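Local coordinates for hypothetical protein (Staphylococcus aureus subsp. aureus, PDB 2IL5) that is of unknown function but belongs to the Hsp90 ATPase activator homologue-like family, whose Bet v 1-like fold could hold a hydrophobic ligand, at residues E109-E114 with Q119-Y124; E82-V85 with Y89-M92; R64-D67 with K73-V76; M44-T49 with F158-H163. One frame throughout, in Å; residues are numbered along the deposited sequence.

Interaction 1 of 4, residues E109-E114 with Q119-Y124; sequences EFFERE and QMLFYY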
loop_
_atom_site.group_PDB
_atom_site.type_symbol
_atom_site.label_atom_id
_atom_site.label_comp_id
_atom_site.label_asym_id
_atom_site.label_seq_id
_atom_site.Cartn_x
_atom_site.Cartn_y
_atom_site.Cartn_z
ATOM N N GLU A 109 7.538 -7.197 4.077
ATOM C CA GLU A 109 8.038 -8.513 4.373
ATOM C C GLU A 109 7.131 -9.279 5.354
ATOM O O GLU A 109 6.614 -8.704 6.306
ATOM C CB GLU A 109 9.479 -8.423 4.882
ATOM C CG GLU A 109 10.319 -9.601 4.405
ATOM C CD GLU A 109 11.783 -9.530 4.783
ATOM O OE1 GLU A 109 12.259 -8.488 5.302
ATOM O OE2 GLU A 109 12.471 -10.541 4.514
ATOM N N PHE A 110 6.970 -10.585 5.091
ATOM C CA PHE A 110 6.134 -11.500 5.877
ATOM C C PHE A 110 7.003 -12.563 6.582
ATOM O O PHE A 110 7.734 -13.299 5.922
ATOM C CB PHE A 110 5.091 -12.168 4.959
ATOM C CG PHE A 110 4.383 -11.203 4.058
ATOM C CD1 PHE A 110 4.812 -11.009 2.744
ATOM C CD2 PHE A 110 3.327 -10.432 4.535
ATOM C CE1 PHE A 110 4.192 -10.060 1.907
ATOM C CE2 PHE A 110 2.700 -9.499 3.709
ATOM C CZ PHE A 110 3.127 -9.316 2.393
ATOM N N PHE A 111 6.965 -12.614 7.909
ATOM C CA PHE A 111 7.691 -13.630 8.676
ATOM C C PHE A 111 6.728 -14.526 9.424
ATOM O O PHE A 111 5.747 -14.046 9.994
ATOM C CB PHE A 111 8.636 -12.992 9.699
ATOM C CG PHE A 111 9.749 -12.194 9.088
ATOM C CD1 PHE A 111 9.546 -10.855 8.719
ATOM C CD2 PHE A 111 11.012 -12.771 8.895
ATOM C CE1 PHE A 111 10.578 -10.111 8.148
ATOM C CE2 PHE A 111 12.067 -12.015 8.335
ATOM C CZ PHE A 111 11.843 -10.680 7.974
ATOM N N GLU A 112 7.006 -15.826 9.427
ATOM C CA GLU A 112 6.232 -16.774 10.246
ATOM C C GLU A 112 6.640 -16.627 11.707
ATOM O O GLU A 112 7.833 -16.582 12.021
ATOM C CB GLU A 112 6.493 -18.200 9.792
ATOM C CG GLU A 112 5.284 -19.128 9.861
ATOM C CD GLU A 112 5.428 -20.325 8.926
ATOM O OE1 GLU A 112 6.416 -20.326 8.138
ATOM O OE2 GLU A 112 4.562 -21.250 8.989
ATOM N N ARG A 113 5.659 -16.507 12.593
ATOM C CA ARG A 113 5.937 -16.508 14.025
ATOM C C ARG A 113 5.872 -17.937 14.563
ATOM O O ARG A 113 5.320 -18.822 13.900
ATOM C CB ARG A 113 4.924 -15.636 14.753
ATOM C CG ARG A 113 4.734 -14.284 14.124
ATOM C CD ARG A 113 3.345 -13.756 14.379
ATOM N NE ARG A 113 3.122 -13.427 15.782
ATOM C CZ ARG A 113 1.914 -13.344 16.339
ATOM N NH1 ARG A 113 0.831 -13.557 15.602
ATOM N NH2 ARG A 113 1.780 -13.041 17.631
ATOM N N GLU A 114 6.455 -18.170 15.739
ATOM C CA GLU A 114 6.167 -19.415 16.502
ATOM C C GLU A 114 5.268 -19.086 17.697
ATOM O O GLU A 114 5.692 -18.458 18.682
ATOM C CB GLU A 114 7.418 -20.209 16.904
ATOM C CG GLU A 114 8.599 -19.361 17.318
ATOM C CD GLU A 114 9.546 -20.111 18.217
ATOM O OE1 GLU A 114 9.694 -21.343 18.043
ATOM O OE2 GLU A 114 10.139 -19.459 19.105
ATOM N N GLN A 119 4.268 -12.180 11.204
ATOM C CA GLN A 119 4.709 -10.803 11.384
ATOM C C GLN A 119 4.835 -10.093 10.039
ATOM O O GLN A 119 5.576 -10.519 9.152
ATOM C CB GLN A 119 6.060 -10.767 12.079
ATOM C CG GLN A 119 6.554 -9.385 12.390
ATOM C CD GLN A 119 7.942 -9.397 12.975
ATOM O OE1 GLN A 119 8.740 -10.286 12.682
ATOM N NE2 GLN A 119 8.250 -8.403 13.801
HETATM N N MSE A 120 4.121 -8.984 9.892
HETATM C CA MSE A 120 4.165 -8.240 8.663
HETATM C C MSE A 120 4.849 -6.926 8.921
HETATM O O MSE A 120 4.387 -6.127 9.736
HETATM C CB MSE A 120 2.772 -8.031 8.099
HETATM C CG MSE A 120 2.759 -7.329 6.741
HETATM SE SE MSE A 120 0.957 -6.843 6.143
HETATM C CE MSE A 120 0.663 -5.199 7.099
ATOM N N LEU A 121 5.964 -6.733 8.204
ATOM C CA LEU A 121 6.771 -5.532 8.264
ATOM C C LEU A 121 6.665 -4.721 6.943
ATOM O O LEU A 121 7.121 -5.132 5.854
ATOM C CB LEU A 121 8.212 -5.864 8.641
ATOM C CG LEU A 121 8.386 -6.673 9.943
ATOM C CD1 LEU A 121 9.787 -7.275 10.050
ATOM C CD2 LEU A 121 8.062 -5.795 11.159
ATOM N N PHE A 122 6.024 -3.568 7.084
ATOM C CA PHE A 122 5.683 -2.723 5.957
ATOM C C PHE A 122 6.540 -1.466 5.965
ATOM O O PHE A 122 6.602 -0.766 6.977
ATOM C CB PHE A 122 4.154 -2.396 5.996
ATOM C CG PHE A 122 3.717 -1.284 5.028
ATOM C CD1 PHE A 122 3.392 -1.581 3.702
ATOM C CD2 PHE A 122 3.592 0.061 5.476
ATOM C CE1 PHE A 122 2.948 -0.573 2.852
ATOM C CE2 PHE A 122 3.170 1.088 4.635
ATOM C CZ PHE A 122 2.825 0.780 3.329
ATOM N N TYR A 123 7.168 -1.175 4.831
ATOM C CA TYR A 123 7.924 0.066 4.649
ATOM C C TYR A 123 7.376 0.833 3.450
ATOM O O TYR A 123 7.129 0.231 2.435
ATOM C CB TYR A 123 9.403 -0.266 4.399
ATOM C CG TYR A 123 10.209 0.912 3.889
ATOM C CD1 TYR A 123 10.706 1.867 4.758
ATOM C CD2 TYR A 123 10.479 1.066 2.520
ATOM C CE1 TYR A 123 11.497 2.964 4.291
ATOM C CE2 TYR A 123 11.257 2.124 2.052
ATOM C CZ TYR A 123 11.767 3.082 2.958
ATOM O OH TYR A 123 12.498 4.167 2.505
ATOM N N TYR A 124 7.217 2.144 3.563
ATOM C CA TYR A 124 6.752 2.969 2.475
ATOM C C TYR A 124 7.575 4.241 2.396
ATOM O O TYR A 124 7.851 4.868 3.431
ATOM C CB TYR A 124 5.295 3.306 2.709
ATOM C CG TYR A 124 4.648 4.416 1.879
ATOM C CD1 TYR A 124 4.108 4.162 0.611
ATOM C CD2 TYR A 124 4.511 5.717 2.411
ATOM C CE1 TYR A 124 3.438 5.167 -0.121
ATOM C CE2 TYR A 124 3.884 6.746 1.683
ATOM C CZ TYR A 124 3.335 6.468 0.438
ATOM O OH TYR A 124 2.721 7.505 -0.251
#
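The side chains of Phe111 and Leu121 cross at about a right angle, CE1 of the Phe111 ring resting 3.5 Å from CD1 of Leu121. Gln119 runs alongside the same phenylalanine, its amide plane turned 63° from the ring and its OE1 4.0 Å from CB of Phe111. On the other face of the sheet Phe110 and Met120, a selenomethionine, point the same way: CG of Met120 sits 3.7 Å from CE2 of Phe110, and SE lies 5.3 Å from the ring centroid in an oblique Met-aromatic contact. With its CG beside the backbone N (chi1 -47°), the Phe110 ring comes nearer to the partner strand than its CB. These pairs belong to an antiparallel beta hairpin of strands 104-112 and 118-128, in which the hydrogen-bonded pairs Glu109-Leu121 and Phe111-Gln119, joined by four backbone bonds, flank the non-hydrogen-bonded pair Phe110-Met120. The bond from Gln119 N to Phe111 O, 2.7 Å long, is the most bent of the four, at 148°. Beyond it, CG of Arg113 approaches Gln119 N to 3.6 Å. Farther out, Gln119 NE2 is hydrogen-bonded to Glu19 of strand 12-22, and Trp33 meets Phe110 edge-to-face.

Interaction 2 of 4, residues E82-V85 with Y89-M92; sequences ESLV and YVKM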
loop_
_atom_site.group_PDB
_atom_site.type_symbol
_atom_site.label_atom_id
_atom_site.label_comp_id
_atom_site.label_asym_id
_atom_site.label_seq_id
_atom_site.Cartn_x
_atom_site.Cartn_y
_atom_site.Cartn_z
ATOM N N GLU A 82 7.822 -5.013 -8.370
ATOM C CA GLU A 82 9.232 -5.097 -8.667
ATOM C C GLU A 82 9.797 -6.433 -8.182
ATOM O O GLU A 82 10.617 -7.035 -8.821
ATOM C CB GLU A 82 10.000 -3.905 -8.089
ATOM C CG GLU A 82 9.355 -2.620 -8.491
ATOM C CD GLU A 82 10.311 -1.501 -8.714
ATOM O OE1 GLU A 82 10.343 -0.616 -7.826
ATOM O OE2 GLU A 82 11.011 -1.490 -9.762
ATOM N N SER A 83 9.302 -6.896 -7.057
ATOM C CA SER A 83 9.834 -8.059 -6.428
ATOM C C SER A 83 8.684 -8.817 -5.781
ATOM O O SER A 83 7.864 -8.230 -5.074
ATOM C CB SER A 83 10.875 -7.638 -5.398
ATOM O OG SER A 83 11.572 -8.781 -4.966
ATOM N N LEU A 84 8.620 -10.121 -6.082
ATOM C CA LEU A 84 7.595 -11.044 -5.563
ATOM C C LEU A 84 8.294 -12.323 -5.117
ATOM O O LEU A 84 8.661 -13.175 -5.934
ATOM C CB LEU A 84 6.567 -11.390 -6.660
ATOM C CG LEU A 84 5.625 -10.247 -7.070
ATOM C CD1 LEU A 84 4.873 -10.563 -8.310
ATOM C CD2 LEU A 84 4.646 -9.908 -5.933
ATOM N N VAL A 85 8.521 -12.455 -3.822
ATOM C CA VAL A 85 8.972 -13.723 -3.353
ATOM C C VAL A 85 7.922 -14.386 -2.453
ATOM O O VAL A 85 7.472 -13.814 -1.448
ATOM C CB VAL A 85 10.517 -13.750 -2.975
ATOM C CG1 VAL A 85 11.178 -12.344 -2.883
ATOM C CG2 VAL A 85 10.895 -14.760 -1.834
ATOM N N TYR A 89 7.856 -11.738 0.474
ATOM C CA TYR A 89 8.275 -10.379 0.168
ATOM C C TYR A 89 7.630 -9.856 -1.050
ATOM O O TYR A 89 7.658 -10.486 -2.106
ATOM C CB TYR A 89 9.811 -10.289 0.065
ATOM C CG TYR A 89 10.409 -8.903 -0.142
ATOM C CD1 TYR A 89 10.201 -7.868 0.773
ATOM C CD2 TYR A 89 11.253 -8.652 -1.231
ATOM C CE1 TYR A 89 10.772 -6.581 0.576
ATOM C CE2 TYR A 89 11.843 -7.396 -1.429
ATOM C CZ TYR A 89 11.594 -6.372 -0.526
ATOM O OH TYR A 89 12.196 -5.145 -0.739
ATOM N N VAL A 90 7.031 -8.689 -0.875
ATOM C CA VAL A 90 6.556 -7.888 -1.987
ATOM C C VAL A 90 7.243 -6.492 -1.974
ATOM O O VAL A 90 7.224 -5.786 -0.961
ATOM C CB VAL A 90 4.985 -7.722 -1.968
ATOM C CG1 VAL A 90 4.522 -6.872 -3.146
ATOM C CG2 VAL A 90 4.273 -9.058 -1.987
ATOM N N LYS A 91 7.896 -6.158 -3.084
ATOM C CA LYS A 91 8.320 -4.791 -3.420
ATOM C C LYS A 91 7.516 -4.325 -4.635
ATOM O O LYS A 91 7.507 -4.974 -5.691
ATOM C CB LYS A 91 9.805 -4.708 -3.721
ATOM C CG LYS A 91 10.356 -3.296 -3.966
ATOM C CD LYS A 91 11.900 -3.427 -4.257
ATOM C CE LYS A 91 12.606 -2.139 -4.699
ATOM N NZ LYS A 91 12.007 -0.926 -3.975
HETATM N N MSE A 92 6.807 -3.217 -4.460
HETATM C CA MSE A 92 5.988 -2.678 -5.495
HETATM C C MSE A 92 6.083 -1.146 -5.498
HETATM O O MSE A 92 6.554 -0.534 -4.514
HETATM C CB MSE A 92 4.538 -3.187 -5.356
HETATM C CG MSE A 92 3.820 -2.757 -4.110
HETATM SE SE MSE A 92 2.184 -3.668 -3.771
HETATM C CE MSE A 92 1.238 -3.075 -5.354
HETATM O O HOH W 1 9.452 -0.304 -5.253
#
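Two successive residues, Glu82 and Ser83, lie opposite Lys91, whose carbonyl oxygen receives two backbone bonds: Glu82 N lies 2.7 Å and Ser83 N 3.0 Å from Lys91 O. The CB of Glu82 packs 3.6 Å from that oxygen. Bent at chi2, the Glu82 side chain sends its carboxylate toward the lysine end without a direct salt bridge. A water joins them instead, donating to OE1 of Glu82 and accepting from NZ of Lys91, with a weak third bond to Met92 O. The ammonium is also salt-bridged to Glu107 on the next strand, so its charge has two polar partners. Ser83 sets its CB 3.5 Å from CB of Lys91, and its OG, anti to the backbone N (chi1 -169°), lies 3.8 Å from CD2 of Tyr89, obliquely placed to the ring. Leu84 turns to the other side of the sheet and runs alongside Val90 in the same direction, CD2 of Leu84 being 4.1 Å from CG2 of Val90; Tyr30 of helix 26-32 touches both. At the end of the strand Val85 brings CG1 to the edge of the Tyr89 ring, 3.8 Å from Tyr89 CB, while two backbone bonds tie the residues together. The whole is a tight antiparallel beta hairpin of strands 74-85 and 89-94, interrupted at Glu82-Ser83 by a classic beta bulge.

Interaction 3 of 4, residues R64-D67 with K73-V76; sequences RIVD and KVNV
Val76 has more surface buried here than any other residue of the contact, followed by Asp67 and Asn75. The Val76 methyl CG1 lies 4.1 Å from NE of Arg64, whose chain, extended from CG to NE, crosses the valine at a slant. The guanidinium meets the methyl obliquely, its NH2 being salt-bridged to Glu52 on strand 50-55. Val76 also forms a non-hydrogen-bonded pair with Val66, their CA atoms 4.6 Å apart, and Val66 leans on Val74 as well; the 3.3 Å between CG1 of Val66 and CG1 of Val74 is tighter than usual for carbon atoms and may partly reflect the model. Asp67 and Asn75 are the hydrogen-bonded pair of this hairpin between strands 62-68 and 74-85. Each donates its N-H to the other's carbonyl: Asp67 N stands 2.8 Å from Asn75 O, and the return bond from Asn75 N to Asp67 O is nearly straight at 176°. Their side chains share one face, the CB atoms of Asp67 and Asn75 being 4.2 Å apart. With CG anti to the backbone N (chi1 -169°), the Asp67 carboxylate is carried away from the asparagine, to the hydroxyls of Thr45 and Thr49, both bonded to OD1. This buried aspartate thus has two hydroxyl bonds on one oxygen, an arrangement that would favour its ionised form and probably limits rotation of the carboxylate.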
loop_
_atom_site.group_PDB
_atom_site.type_symbol
_atom_site.label_atom_id
_atom_site.label_comp_id
_atom_site.label_asym_id
_atom_site.label_seq_id
_atom_site.Cartn_x
_atom_site.Cartn_y
_atom_site.Cartn_z
ATOM N N ARG A 64 -3.465 -1.822 -12.209
ATOM C CA ARG A 64 -4.245 -0.606 -12.378
ATOM C C ARG A 64 -5.589 -0.665 -11.628
ATOM O O ARG A 64 -6.455 -1.483 -11.945
ATOM C CB ARG A 64 -4.459 -0.327 -13.857
ATOM C CG ARG A 64 -5.113 0.978 -14.099
ATOM C CD ARG A 64 -5.417 1.164 -15.569
ATOM N NE ARG A 64 -5.873 2.534 -15.832
ATOM C CZ ARG A 64 -7.139 2.847 -16.053
ATOM N NH1 ARG A 64 -7.495 4.103 -16.274
ATOM N NH2 ARG A 64 -8.055 1.890 -16.056
ATOM N N ILE A 65 -5.738 0.199 -10.627
ATOM C CA ILE A 65 -6.944 0.261 -9.800
ATOM C C ILE A 65 -7.644 1.602 -10.034
ATOM O O ILE A 65 -7.017 2.673 -9.934
ATOM C CB ILE A 65 -6.609 0.099 -8.302
ATOM C CG1 ILE A 65 -5.937 -1.261 -8.059
ATOM C CG2 ILE A 65 -7.864 0.331 -7.452
ATOM C CD1 ILE A 65 -5.376 -1.495 -6.666
ATOM N N VAL A 66 -8.934 1.516 -10.385
ATOM C CA VAL A 66 -9.819 2.679 -10.528
ATOM C C VAL A 66 -10.892 2.623 -9.419
ATOM O O VAL A 66 -11.658 1.674 -9.321
ATOM C CB VAL A 66 -10.458 2.698 -11.923
ATOM C CG1 VAL A 66 -11.251 3.945 -12.136
ATOM C CG2 VAL A 66 -9.379 2.558 -13.004
ATOM N N ASP A 67 -10.896 3.625 -8.554
ATOM C CA ASP A 67 -11.728 3.637 -7.366
ATOM C C ASP A 67 -12.683 4.820 -7.444
ATOM O O ASP A 67 -12.251 5.967 -7.673
ATOM C CB ASP A 67 -10.872 3.737 -6.093
ATOM C CG ASP A 67 -11.684 3.485 -4.823
ATOM O OD1 ASP A 67 -12.299 2.400 -4.694
ATOM O OD2 ASP A 67 -11.713 4.366 -3.949
ATOM N N LYS A 73 -16.308 11.619 -9.381
ATOM C CA LYS A 73 -14.840 11.561 -9.423
ATOM C C LYS A 73 -14.216 10.207 -9.140
ATOM O O LYS A 73 -14.716 9.389 -8.365
ATOM C CB LYS A 73 -14.100 12.623 -8.590
ATOM C CG LYS A 73 -14.904 13.613 -7.795
ATOM C CD LYS A 73 -14.336 13.687 -6.365
ATOM C CE LYS A 73 -15.380 14.285 -5.424
ATOM N NZ LYS A 73 -15.319 13.692 -4.064
ATOM N N VAL A 74 -13.083 10.010 -9.790
ATOM C CA VAL A 74 -12.368 8.746 -9.773
ATOM C C VAL A 74 -10.942 8.955 -9.250
ATOM O O VAL A 74 -10.350 10.041 -9.397
ATOM C CB VAL A 74 -12.453 8.088 -11.202
ATOM C CG1 VAL A 74 -11.315 7.177 -11.501
ATOM C CG2 VAL A 74 -13.800 7.372 -11.390
ATOM N N ASN A 75 -10.438 7.925 -8.577
ATOM C CA ASN A 75 -9.032 7.777 -8.234
ATOM C C ASN A 75 -8.441 6.674 -9.079
ATOM O O ASN A 75 -8.962 5.558 -9.070
ATOM C CB ASN A 75 -8.873 7.361 -6.773
ATOM C CG ASN A 75 -8.173 8.392 -5.962
ATOM O OD1 ASN A 75 -8.709 9.495 -5.731
ATOM N ND2 ASN A 75 -6.920 8.063 -5.535
ATOM N N VAL A 76 -7.343 6.991 -9.786
ATOM C CA VAL A 76 -6.577 5.996 -10.546
ATOM C C VAL A 76 -5.239 5.721 -9.841
ATOM O O VAL A 76 -4.471 6.628 -9.521
ATOM C CB VAL A 76 -6.375 6.404 -12.047
ATOM C CG1 VAL A 76 -5.642 5.312 -12.794
ATOM C CG2 VAL A 76 -7.711 6.698 -12.721
#

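Interaction 4 of 4, residues M44-T49 with F158-H163; sequences MTSART and FDKMYH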
loop_
_atom_site.group_PDB
_atom_site.type_symbol
_atom_site.label_atom_id
_atom_site.label_comp_id
_atom_site.label_asym_id
_atom_site.label_seq_id
_atom_site.Cartn_x
_atom_site.Cartn_y
_atom_site.Cartn_z
HETATM N N MSE A 44 -6.214 0.358 -1.710
HETATM C CA MSE A 44 -6.640 1.661 -2.277
HETATM C C MSE A 44 -8.037 1.638 -2.871
HETATM O O MSE A 44 -8.418 2.507 -3.638
HETATM C CB MSE A 44 -5.648 2.163 -3.332
HETATM C CG MSE A 44 -4.198 1.939 -2.999
HETATM SE SE MSE A 44 -3.439 3.420 -2.038
HETATM C CE MSE A 44 -3.800 4.927 -3.241
ATOM N N THR A 45 -8.796 0.617 -2.513
ATOM C CA THR A 45 -10.125 0.476 -3.027
ATOM C C THR A 45 -10.959 -0.417 -2.093
ATOM O O THR A 45 -10.479 -0.805 -1.021
ATOM C CB THR A 45 -10.029 -0.043 -4.466
ATOM O OG1 THR A 45 -11.288 0.111 -5.130
ATOM C CG2 THR A 45 -9.524 -1.483 -4.496
ATOM N N SER A 46 -12.205 -0.705 -2.463
ATOM C CA SER A 46 -13.013 -1.692 -1.721
ATOM C C SER A 46 -14.005 -2.357 -2.658
ATOM O O SER A 46 -14.167 -1.903 -3.809
ATOM C CB SER A 46 -13.726 -1.063 -0.511
ATOM O OG SER A 46 -14.701 -0.147 -0.951
ATOM N N ALA A 47 -14.645 -3.433 -2.179
ATOM C CA ALA A 47 -15.622 -4.163 -2.964
ATOM C C ALA A 47 -16.657 -3.241 -3.606
ATOM O O ALA A 47 -16.950 -3.379 -4.803
ATOM C CB ALA A 47 -16.332 -5.252 -2.112
ATOM N N ARG A 48 -17.177 -2.289 -2.819
ATOM C CA ARG A 48 -18.245 -1.411 -3.285
ATOM C C ARG A 48 -17.842 -0.215 -4.099
ATOM O O ARG A 48 -18.623 0.231 -4.930
ATOM C CB ARG A 48 -19.172 -0.980 -2.148
ATOM C CG ARG A 48 -20.230 -2.017 -1.930
ATOM C CD ARG A 48 -21.156 -1.671 -0.788
ATOM N NE ARG A 48 -22.289 -0.824 -1.150
ATOM C CZ ARG A 48 -23.339 -1.209 -1.874
ATOM N NH1 ARG A 48 -24.333 -0.367 -2.104
ATOM N NH2 ARG A 48 -23.395 -2.424 -2.387
ATOM N N THR A 49 -16.647 0.325 -3.865
ATOM C CA THR A 49 -16.210 1.495 -4.618
ATOM C C THR A 49 -15.331 1.145 -5.832
ATOM O O THR A 49 -15.109 1.990 -6.712
ATOM C CB THR A 49 -15.510 2.507 -3.714
ATOM O OG1 THR A 49 -14.375 1.887 -3.074
ATOM C CG2 THR A 49 -16.520 3.041 -2.663
ATOM N N PHE A 158 -4.969 -1.868 6.211
ATOM C CA PHE A 158 -4.529 -3.150 6.717
ATOM C C PHE A 158 -5.618 -3.744 7.587
ATOM O O PHE A 158 -5.730 -4.959 7.704
ATOM C CB PHE A 158 -3.253 -3.017 7.534
ATOM C CG PHE A 158 -2.101 -2.503 6.760
ATOM C CD1 PHE A 158 -1.983 -2.742 5.387
ATOM C CD2 PHE A 158 -1.095 -1.801 7.397
ATOM C CE1 PHE A 158 -0.884 -2.271 4.673
ATOM C CE2 PHE A 158 -0.016 -1.358 6.679
ATOM C CZ PHE A 158 0.082 -1.586 5.314
ATOM N N ASP A 159 -6.411 -2.904 8.227
ATOM C CA ASP A 159 -7.428 -3.514 9.038
ATOM C C ASP A 159 -8.656 -3.962 8.203
ATOM O O ASP A 159 -9.283 -4.979 8.482
ATOM C CB ASP A 159 -7.597 -2.887 10.453
ATOM C CG ASP A 159 -8.220 -1.517 10.471
ATOM O OD1 ASP A 159 -9.175 -1.234 9.712
ATOM O OD2 ASP A 159 -7.809 -0.724 11.352
ATOM N N LYS A 160 -8.867 -3.274 7.087
ATOM C CA LYS A 160 -9.686 -3.805 6.013
ATOM C C LYS A 160 -9.140 -5.110 5.398
ATOM O O LYS A 160 -9.867 -6.074 5.234
ATOM C CB LYS A 160 -9.846 -2.747 4.955
ATOM C CG LYS A 160 -10.793 -3.115 3.873
ATOM C CD LYS A 160 -11.805 -2.016 3.688
ATOM C CE LYS A 160 -11.338 -0.836 2.858
ATOM N NZ LYS A 160 -12.576 0.066 2.819
HETATM N N MSE A 161 -7.867 -5.130 5.033
HETATM C CA MSE A 161 -7.211 -6.349 4.621
HETATM C C MSE A 161 -7.408 -7.496 5.642
HETATM O O MSE A 161 -7.595 -8.643 5.253
HETATM C CB MSE A 161 -5.711 -6.104 4.372
HETATM C CG MSE A 161 -4.936 -7.341 3.839
HETATM SE SE MSE A 161 -3.038 -7.164 4.259
HETATM C CE MSE A 161 -3.015 -7.566 6.154
ATOM N N TYR A 162 -7.339 -7.181 6.931
ATOM C CA TYR A 162 -7.501 -8.177 7.974
ATOM C C TYR A 162 -8.878 -8.919 7.925
ATOM O O TYR A 162 -8.914 -10.142 8.039
ATOM C CB TYR A 162 -7.236 -7.569 9.362
ATOM C CG TYR A 162 -7.530 -8.537 10.500
ATOM C CD1 TYR A 162 -6.516 -9.319 11.064
ATOM C CD2 TYR A 162 -8.835 -8.697 10.992
ATOM C CE1 TYR A 162 -6.795 -10.226 12.105
ATOM C CE2 TYR A 162 -9.112 -9.596 12.014
ATOM C CZ TYR A 162 -8.085 -10.356 12.562
ATOM O OH TYR A 162 -8.367 -11.245 13.579
ATOM N N HIS A 163 -9.973 -8.170 7.755
ATOM C CA HIS A 163 -11.314 -8.736 7.639
ATOM C C HIS A 163 -11.537 -9.470 6.335
ATOM O O HIS A 163 -12.219 -10.471 6.324
ATOM C CB HIS A 163 -12.379 -7.672 7.831
ATOM C CG HIS A 163 -12.381 -7.076 9.201
ATOM N ND1 HIS A 163 -13.074 -7.636 10.256
ATOM C CD2 HIS A 163 -11.766 -5.975 9.693
ATOM C CE1 HIS A 163 -12.895 -6.896 11.337
ATOM N NE2 HIS A 163 -12.100 -5.884 11.023
#
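Lys160 leaves its helix with CG anti to the backbone N (chi1 -173°), then bends at chi2 and again at chi3 (81°), which carries the end of the chain across to Ser46. The contact is made by the last two atoms of the lysine. Its NZ comes within 3.7 Å of CB of Ser46, and its CE lies 4.0 Å from the carbonyl O of Thr45. The backbones themselves stay well apart, the CA atoms of Ser46 and Lys160 being 8.7 Å from each other at their nearest, and the two segments bury little surface against one another. On the serine, OG stands between the backbone N and the carbonyl carbon (chi1 67°), and the ammonium remains 4.3 Å from that OG, too far for a bond. The Ser46 hydroxyl instead lies 3.0 Å from OG1 of Thr49, within the same loop, while a weak backbone bond from Thr49 N to Ser46 O closes the turn. The contact is therefore a loose van der Waals approach, in which CE nears the Thr45 carbonyl and the ammonium makes no bond to Thr45 or Ser46. Lys160 also packs on Trp42, earlier in the same loop. Its neighbours in the helix, Phe158 and Met161, face inward, the first meeting Phe122 edge-to-face and the second touching Trp33 and Trp42. The loop before strand 50-55 lies beside the long C-terminal helix 136-166, whose packing against the antiparallel sheet is the hallmark of the helix-grip, or Bet v 1-like, fold.

In the fold
Interactions 1, 2 and 3 are hairpins of one seven-stranded antiparallel sheet, coming along the chain in the order 3, 2, 1, all nested within the span closed by interaction 4. Interactions 2 and 3 share strand 74-85, with centres about 22 Å apart. Interactions 1 and 2 touch across neighbouring strands 89-94 and 104-112, with centres about 13 Å apart, whereas 1 and 3 lie about 28 Å apart on opposite sides of the chain's centre. Interaction 4 brings in helix 136-166, which packs on strand 118-128 of interaction 1, while its loop reaches strand 62-68 of interaction 3. The helix thus packs on one part of the sheet, as in Bet v 1-like proteins, and the loop on another.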